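Local atomic coordinates of putative oxidoreductase FAD-binding subunit (Sulfolobus tokodaii, PDB entry 4ZOH), a protein that binds flavin-adenine dinucleotide and probably passes electrons through it as the flavoprotein subunit of a molybdenum hydroxylase-type oxidoreductase. Residues 196-208 against 218-231. Residues are numbered along the deposited sequence; the frame is centred on the assembly and turned at random.
Sequences KLSGDVIEDVRIG and RAKGAEEELLGKRL
I207 sets its CD1 against both A222 CB (3.8 Å) and L226 CD1, while its CG2 meets the CB of A219, the N-cap of helix 220-226. V205 adds CG2 against L226 CD1, the two side chains crossing at about a right angle, and its CG1 reaches L227 CB. E223 ties the polar side together: its chain is extended beyond CG, and I207 N meets OE2 (2.7 Å) on its anti side, well out of the carboxylate plane. The syn lone pair of the same oxygen takes R218 NE in an almost straight bond (2.9 Å, 172°), and OE1 forms a salt bridge with K220 NZ. An alanine here would probably leave I207 N without its acceptor and R218 NE and K220 NZ without the carboxylate, with D127 still pairing R218. R206 CB lies over one face of the R218 guanidinium, whose chain is bent at chi2 and chi3, and R206 CG presses on NH2. The two guanidinium planes are roughly parallel; D127 pairs with both arginines, which probably offsets their like charges, and R206 also bonds A125 O through NH1 and D204 OD2 through NE. A219 N donates to I207 O. At the far end G228 N and K229 O bond I202 O and I202 N, and R230 grips D200 side-on, NE to OD2 (3.0 Å) and NH2 to OD1. Antiparallel strands 201-210 and 217-218 thus lead into helix 220-226, which packs nearly antiparallel along strand 201-208, beside helix 233-243, in the CO dehydrogenase flavoprotein C-terminal domain.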
ATOM      1  N   LYS B 196       4.035  17.439 -63.266  1.00 34.00           N
ATOM      2  CA  LYS B 196       3.901  16.444 -64.336  1.00 33.64           C
ATOM      3  C   LYS B 196       4.670  16.899 -65.574  1.00 32.22           C
ATOM      4  O   LYS B 196       4.620  18.082 -65.997  1.00 28.89           O
ATOM      5  CB  LYS B 196       2.431  16.207 -64.655  1.00 32.44           C
ATOM      6  CG  LYS B 196       2.120  15.101 -65.679  1.00 39.66           C
ATOM      7  CD  LYS B 196       0.672  15.334 -66.127  1.00 42.02           C
ATOM      8  CE  LYS B 196       0.129  14.257 -67.052  1.00 47.83           C
ATOM      9  NZ  LYS B 196       0.405  12.912 -66.497  1.00 54.18           N
ATOM     10  N   LEU B 197       5.358  15.926 -66.122  1.00 32.76           N
ATOM     11  CA  LEU B 197       6.252  16.078 -67.263  1.00 37.25           C
ATOM     12  C   LEU B 197       5.497  15.718 -68.557  1.00 40.96           C
ATOM     13  O   LEU B 197       4.765  14.694 -68.605  1.00 38.74           O
ATOM     14  CB  LEU B 197       7.476  15.152 -67.082  1.00 31.43           C
ATOM     15  CG  LEU B 197       8.485  15.617 -65.982  1.00 29.48           C
ATOM     16  CD1 LEU B 197       9.733  14.816 -66.082  1.00 29.27           C
ATOM     17  CD2 LEU B 197       8.875  17.074 -66.103  1.00 31.46           C
ATOM     18  N   SER B 198       5.648  16.563 -69.581  1.00 38.21           N
ATOM     19  CA  SER B 198       5.310  16.142 -70.958  1.00 37.24           C
ATOM     20  C   SER B 198       6.636  16.227 -71.691  1.00 34.61           C
ATOM     21  O   SER B 198       7.129  17.305 -71.951  1.00 33.96           O
ATOM     22  CB  SER B 198       4.150  16.989 -71.520  1.00 32.26           C
ATOM     23  OG  SER B 198       4.522  18.360 -71.538  1.00 41.90           O
ATOM     24  N   GLY B 199       7.240  15.065 -71.928  1.00 36.09           N
ATOM     25  CA  GLY B 199       8.586  14.960 -72.452  1.00 38.61           C
ATOM     26  C   GLY B 199       9.510  15.456 -71.339  1.00 43.98           C
ATOM     27  O   GLY B 199       9.452  14.931 -70.243  1.00 44.47           O
ATOM     28  N   ASP B 200      10.340  16.470 -71.602  1.00 37.73           N
ATOM     29  CA  ASP B 200      11.147  17.080 -70.570  1.00 32.68           C
ATOM     30  C   ASP B 200      10.664  18.485 -70.242  1.00 33.46           C
ATOM     31  O   ASP B 200      11.357  19.259 -69.591  1.00 35.90           O
ATOM     32  CB  ASP B 200      12.640  17.039 -70.915  1.00 36.99           C
ATOM     33  CG  ASP B 200      13.008  17.874 -72.172  1.00 39.61           C
ATOM     34  OD1 ASP B 200      14.184  17.721 -72.614  1.00 45.86           O
ATOM     35  OD2 ASP B 200      12.167  18.648 -72.682  1.00 33.65           O
ATOM     36  N   VAL B 201       9.432  18.785 -70.621  1.00 31.95           N
ATOM     37  CA  VAL B 201       8.798  20.031 -70.240  1.00 33.76           C
ATOM     38  C   VAL B 201       7.898  19.849 -68.998  1.00 35.50           C
ATOM     39  O   VAL B 201       7.165  18.868 -68.862  1.00 34.65           O
ATOM     40  CB  VAL B 201       7.919  20.542 -71.391  1.00 32.87           C
ATOM     41  CG1 VAL B 201       7.043  21.714 -70.927  1.00 32.16           C
ATOM     42  CG2 VAL B 201       8.801  20.873 -72.591  1.00 33.07           C
ATOM     43  N   ILE B 202       7.957  20.821 -68.106  1.00 36.16           N
ATOM     44  CA  ILE B 202       7.121  20.839 -66.937  1.00 36.62           C
ATOM     45  C   ILE B 202       5.784  21.375 -67.397  1.00 36.12           C
ATOM     46  O   ILE B 202       5.570  22.576 -67.495  1.00 40.59           O
ATOM     47  CB  ILE B 202       7.793  21.615 -65.763  1.00 38.37           C
ATOM     48  CG1 ILE B 202       9.025  20.824 -65.263  1.00 39.62           C
ATOM     49  CG2 ILE B 202       6.842  21.826 -64.604  1.00 33.93           C
ATOM     50  CD1 ILE B 202       9.867  21.590 -64.256  1.00 53.07           C
ATOM     51  N   GLU B 203       4.905  20.426 -67.680  1.00 36.52           N
ATOM     52  CA  GLU B 203       3.502  20.636 -68.067  1.00 39.35           C
ATOM     53  C   GLU B 203       2.612  21.269 -66.947  1.00 40.24           C
ATOM     54  O   GLU B 203       1.893  22.233 -67.185  1.00 45.55           O
ATOM     55  CB  GLU B 203       2.955  19.290 -68.621  1.00 33.99           C
ATOM     56  CG  GLU B 203       1.461  19.246 -68.808  1.00 45.80           C
ATOM     57  CD  GLU B 203       0.983  18.050 -69.595  1.00 50.22           C
ATOM     58  OE1 GLU B 203       0.043  18.255 -70.370  1.00 60.01           O
ATOM     59  OE2 GLU B 203       1.494  16.905 -69.460  1.00 59.09           O
ATOM     60  N   ASP B 204       2.669  20.743 -65.726  1.00 39.75           N
ATOM     61  CA  ASP B 204       1.981  21.391 -64.560  1.00 34.92           C
ATOM     62  C   ASP B 204       2.954  21.371 -63.376  1.00 31.00           C
ATOM     63  O   ASP B 204       3.803  20.477 -63.285  1.00 30.44           O
ATOM     64  CB  ASP B 204       0.708  20.620 -64.261  1.00 35.06           C
ATOM     65  CG  ASP B 204      -0.197  21.274 -63.184  1.00 37.76           C
ATOM     66  OD1 ASP B 204      -0.140  22.488 -62.868  1.00 36.84           O
ATOM     67  OD2 ASP B 204      -1.044  20.518 -62.677  1.00 35.42           O
ATOM     68  N   VAL B 205       2.924  22.406 -62.551  1.00 31.42           N
ATOM     69  CA  VAL B 205       3.703  22.385 -61.314  1.00 35.78           C
ATOM     70  C   VAL B 205       2.914  23.062 -60.188  1.00 37.74           C
ATOM     71  O   VAL B 205       2.237  24.045 -60.424  1.00 33.49           O
ATOM     72  CB  VAL B 205       5.122  22.940 -61.483  1.00 36.33           C
ATOM     73  CG1 VAL B 205       5.073  24.397 -61.951  1.00 35.80           C
ATOM     74  CG2 VAL B 205       5.951  22.744 -60.206  1.00 31.73           C
ATOM     75  N   ARG B 206       2.929  22.467 -58.989  1.00 37.04           N
ATOM     76  CA  ARG B 206       2.252  23.083 -57.832  1.00 37.38           C
ATOM     77  C   ARG B 206       3.131  22.990 -56.612  1.00 33.96           C
ATOM     78  O   ARG B 206       3.685  21.928 -56.307  1.00 31.52           O
ATOM     79  CB  ARG B 206       0.901  22.416 -57.587  1.00 36.67           C
ATOM     80  CG  ARG B 206      -0.069  22.507 -58.749  1.00 33.41           C
ATOM     81  CD  ARG B 206      -0.548  21.109 -59.072  1.00 34.95           C
ATOM     82  NE  ARG B 206      -1.696  21.073 -59.954  1.00 32.17           N
ATOM     83  CZ  ARG B 206      -2.964  21.296 -59.620  1.00 38.13           C
ATOM     84  NH1 ARG B 206      -3.335  21.583 -58.372  1.00 36.74           N
ATOM     85  NH2 ARG B 206      -3.899  21.226 -60.561  1.00 38.16           N
ATOM     86  N   ILE B 207       3.305  24.124 -55.952  1.00 33.62           N
ATOM     87  CA  ILE B 207       4.188  24.206 -54.793  1.00 32.30           C
ATOM     88  C   ILE B 207       3.482  24.818 -53.576  1.00 35.29           C
ATOM     89  O   ILE B 207       2.984  25.974 -53.641  1.00 31.52           O
ATOM     90  CB  ILE B 207       5.472  24.945 -55.128  1.00 33.00           C
ATOM     91  CG1 ILE B 207       6.139  24.269 -56.331  1.00 34.85           C
ATOM     92  CG2 ILE B 207       6.382  24.907 -53.917  1.00 36.01           C
ATOM     93  CD1 ILE B 207       7.438  24.883 -56.799  1.00 34.41           C
ATOM     94  N   GLY B 208       3.349  24.028 -52.494  1.00 32.58           N
ATOM     95  CA  GLY B 208       2.679  24.566 -51.283  1.00 30.17           C
ATOM     96  C   GLY B 208       3.653  24.777 -50.129  1.00 32.04           C
ATOM     97  O   GLY B 208       4.551  23.964 -49.901  1.00 32.39           O
ATOM     98  N   ARG B 218       0.610  29.105 -52.036  1.00 39.02           N
ATOM     99  CA  ARG B 218       1.266  28.604 -53.239  1.00 38.66           C
ATOM    100  C   ARG B 218       2.595  29.324 -53.466  1.00 36.23           C
ATOM    101  O   ARG B 218       2.647  30.499 -53.289  1.00 34.27           O
ATOM    102  CB  ARG B 218       0.328  28.800 -54.421  1.00 38.33           C
ATOM    103  CG  ARG B 218      -0.831  27.813 -54.421  1.00 37.89           C
ATOM    104  CD  ARG B 218      -0.333  26.391 -54.636  1.00 39.42           C
ATOM    105  NE  ARG B 218      -0.148  26.147 -56.052  1.00 41.80           N
ATOM    106  CZ  ARG B 218      -1.138  25.819 -56.873  1.00 46.15           C
ATOM    107  NH1 ARG B 218      -2.388  25.663 -56.436  1.00 42.72           N
ATOM    108  NH2 ARG B 218      -0.876  25.645 -58.138  1.00 49.02           N
ATOM    109  N   ALA B 219       3.678  28.653 -53.850  1.00 33.72           N
ATOM    110  CA  ALA B 219       4.896  29.407 -54.099  1.00 35.97           C
ATOM    111  C   ALA B 219       4.853  29.893 -55.580  1.00 39.41           C
ATOM    112  O   ALA B 219       5.568  29.358 -56.462  1.00 35.23           O
ATOM    113  CB  ALA B 219       6.130  28.568 -53.791  1.00 35.51           C
ATOM    114  N   LYS B 220       3.972  30.883 -55.805  1.00 36.83           N
ATOM    115  CA  LYS B 220       3.614  31.457 -57.117  1.00 42.24           C
ATOM    116  C   LYS B 220       4.815  31.762 -58.032  1.00 39.04           C
ATOM    117  O   LYS B 220       4.816  31.457 -59.233  1.00 35.07           O
ATOM    118  CB  LYS B 220       2.733  32.716 -56.914  1.00 46.23           C
ATOM    119  CG  LYS B 220       1.285  32.483 -56.459  1.00 51.88           C
ATOM    120  CD  LYS B 220       0.329  32.050 -57.581  1.00 60.91           C
ATOM    121  CE  LYS B 220       0.420  30.545 -57.974  1.00 64.45           C
ATOM    122  NZ  LYS B 220      -0.747  29.681 -57.590  1.00 58.29           N
ATOM    123  N   GLY B 221       5.853  32.331 -57.433  1.00 38.77           N
ATOM    124  CA  GLY B 221       7.060  32.714 -58.148  1.00 38.22           C
ATOM    125  C   GLY B 221       7.888  31.515 -58.542  1.00 42.17           C
ATOM    126  O   GLY B 221       8.544  31.504 -59.613  1.00 40.69           O
ATOM    127  N   ALA B 222       7.898  30.501 -57.680  1.00 34.57           N
ATOM    128  CA  ALA B 222       8.646  29.300 -58.021  1.00 33.77           C
ATOM    129  C   ALA B 222       7.910  28.574 -59.147  1.00 32.10           C
ATOM    130  O   ALA B 222       8.530  28.000 -60.077  1.00 33.35           O
ATOM    131  CB  ALA B 222       8.857  28.412 -56.801  1.00 27.91           C
ATOM    132  N   GLU B 223       6.593  28.655 -59.085  1.00 32.76           N
ATOM    133  CA  GLU B 223       5.745  28.091 -60.130  1.00 41.48           C
ATOM    134  C   GLU B 223       5.920  28.710 -61.532  1.00 41.77           C
ATOM    135  O   GLU B 223       6.224  27.974 -62.497  1.00 44.06           O
ATOM    136  CB  GLU B 223       4.286  28.085 -59.692  1.00 38.49           C
ATOM    137  CG  GLU B 223       4.039  26.963 -58.712  1.00 38.71           C
ATOM    138  CD  GLU B 223       2.689  27.077 -58.042  1.00 41.95           C
ATOM    139  OE1 GLU B 223       1.772  27.694 -58.639  1.00 36.01           O
ATOM    140  OE2 GLU B 223       2.555  26.523 -56.923  1.00 40.29           O
ATOM    141  N   GLU B 224       5.713  30.026 -61.640  1.00 46.10           N
ATOM    142  CA  GLU B 224       6.123  30.832 -62.806  1.00 43.75           C
ATOM    143  C   GLU B 224       7.469  30.410 -63.397  1.00 39.48           C
ATOM    144  O   GLU B 224       7.562  30.083 -64.542  1.00 45.18           O
ATOM    145  CB  GLU B 224       6.276  32.255 -62.365  1.00 48.45           C
ATOM    146  CG  GLU B 224       5.119  33.160 -62.686  1.00 55.04           C
ATOM    147  CD  GLU B 224       5.565  34.576 -62.440  1.00 62.80           C
ATOM    148  OE1 GLU B 224       6.622  34.961 -62.972  1.00 57.06           O
ATOM    149  OE2 GLU B 224       4.906  35.285 -61.667  1.00 66.89           O
ATOM    150  N   GLU B 225       8.499  30.336 -62.581  1.00 40.10           N
ATOM    151  CA  GLU B 225       9.821  29.920 -63.044  1.00 41.86           C
ATOM    152  C   GLU B 225       9.913  28.527 -63.680  1.00 43.98           C
ATOM    153  O   GLU B 225      10.823  28.264 -64.457  1.00 37.08           O
ATOM    154  CB  GLU B 225      10.787  30.027 -61.892  1.00 43.36           C
ATOM    155  CG  GLU B 225      12.023  30.840 -62.144  1.00 59.06           C
ATOM    156  CD  GLU B 225      11.830  31.905 -63.217  1.00 57.26           C
ATOM    157  OE1 GLU B 225      11.136  32.969 -62.986  1.00 46.21           O
ATOM    158  OE2 GLU B 225      12.396  31.596 -64.285  1.00 52.28           O
ATOM    159  N   LEU B 226       8.976  27.628 -63.378  1.00 41.65           N
ATOM    160  CA  LEU B 226       9.173  26.262 -63.831  1.00 39.16           C
ATOM    161  C   LEU B 226       8.161  25.887 -64.874  1.00 32.45           C
ATOM    162  O   LEU B 226       8.395  24.988 -65.650  1.00 34.95           O
ATOM    163  CB  LEU B 226       9.087  25.238 -62.668  1.00 36.05           C
ATOM    164  CG  LEU B 226      10.036  25.288 -61.479  1.00 38.88           C
ATOM    165  CD1 LEU B 226       9.400  24.591 -60.259  1.00 33.66           C
ATOM    166  CD2 LEU B 226      11.382  24.641 -61.862  1.00 38.01           C
ATOM    167  N   LEU B 227       7.012  26.523 -64.819  1.00 34.33           N
ATOM    168  CA  LEU B 227       5.880  26.098 -65.610  1.00 38.36           C
ATOM    169  C   LEU B 227       6.139  26.226 -67.125  1.00 44.41           C
ATOM    170  O   LEU B 227       6.480  27.302 -67.617  1.00 41.98           O
ATOM    171  CB  LEU B 227       4.660  26.898 -65.235  1.00 33.00           C
ATOM    172  CG  LEU B 227       3.380  26.456 -65.944  1.00 38.22           C
ATOM    173  CD1 LEU B 227       3.039  25.003 -65.689  1.00 39.76           C
ATOM    174  CD2 LEU B 227       2.229  27.362 -65.550  1.00 39.71           C
ATOM    175  N   GLY B 228       5.981  25.116 -67.832  1.00 48.47           N
ATOM    176  CA  GLY B 228       6.118  25.094 -69.284  1.00 52.87           C
ATOM    177  C   GLY B 228       7.565  24.999 -69.738  1.00 57.42           C
ATOM    178  O   GLY B 228       7.795  24.783 -70.917  1.00 64.66           O
ATOM    179  N   LYS B 229       8.528  25.112 -68.820  1.00 49.12           N
ATOM    180  CA  LYS B 229       9.942  25.112 -69.197  1.00 41.43           C
ATOM    181  C   LYS B 229      10.537  23.737 -69.219  1.00 42.57           C
ATOM    182  O   LYS B 229       9.975  22.798 -68.637  1.00 42.16           O
ATOM    183  CB  LYS B 229      10.744  26.077 -68.319  1.00 42.97           C
ATOM    184  CG  LYS B 229      10.180  27.482 -68.498  1.00 45.98           C
ATOM    185  CD  LYS B 229      11.151  28.578 -68.164  1.00 44.44           C
ATOM    186  CE  LYS B 229      10.371  29.765 -67.631  1.00 51.34           C
ATOM    187  NZ  LYS B 229      11.302  30.713 -66.961  1.00 53.19           N
ATOM    188  N   ARG B 230      11.648  23.606 -69.935  1.00 40.29           N
ATOM    189  CA  ARG B 230      12.430  22.386 -69.976  1.00 43.37           C
ATOM    190  C   ARG B 230      13.375  22.446 -68.804  1.00 47.18           C
ATOM    191  O   ARG B 230      14.013  23.454 -68.590  1.00 41.69           O
ATOM    192  CB  ARG B 230      13.244  22.265 -71.277  1.00 36.78           C
ATOM    193  CG  ARG B 230      12.397  22.243 -72.541  1.00 43.13           C
ATOM    194  CD  ARG B 230      13.241  22.056 -73.807  1.00 33.18           C
ATOM    195  NE  ARG B 230      13.904  20.755 -73.935  1.00 33.12           N
ATOM    196  CZ  ARG B 230      14.936  20.491 -74.749  1.00 36.79           C
ATOM    197  NH1 ARG B 230      15.425  21.475 -75.539  1.00 35.85           N
ATOM    198  NH2 ARG B 230      15.447  19.243 -74.833  1.00 30.04           N
ATOM    199  N   LEU B 231      13.466  21.354 -68.061  1.00 61.34           N
ATOM    200  CA  LEU B 231      14.242  21.289 -66.825  1.00 68.94           C
ATOM    201  C   LEU B 231      15.749  21.344 -67.075  1.00 67.04           C
ATOM    202  O   LEU B 231      16.274  20.591 -67.885  1.00 81.87           O
ATOM    203  CB  LEU B 231      13.861  20.008 -66.041  1.00 83.52           C
ATOM    204  CG  LEU B 231      14.069  18.590 -66.642  1.00 90.29           C
ATOM    205  CD1 LEU B 231      15.309  17.841 -66.112  1.00 95.52           C
ATOM    206  CD2 LEU B 231      12.825  17.744 -66.438  1.00 81.34           C
TER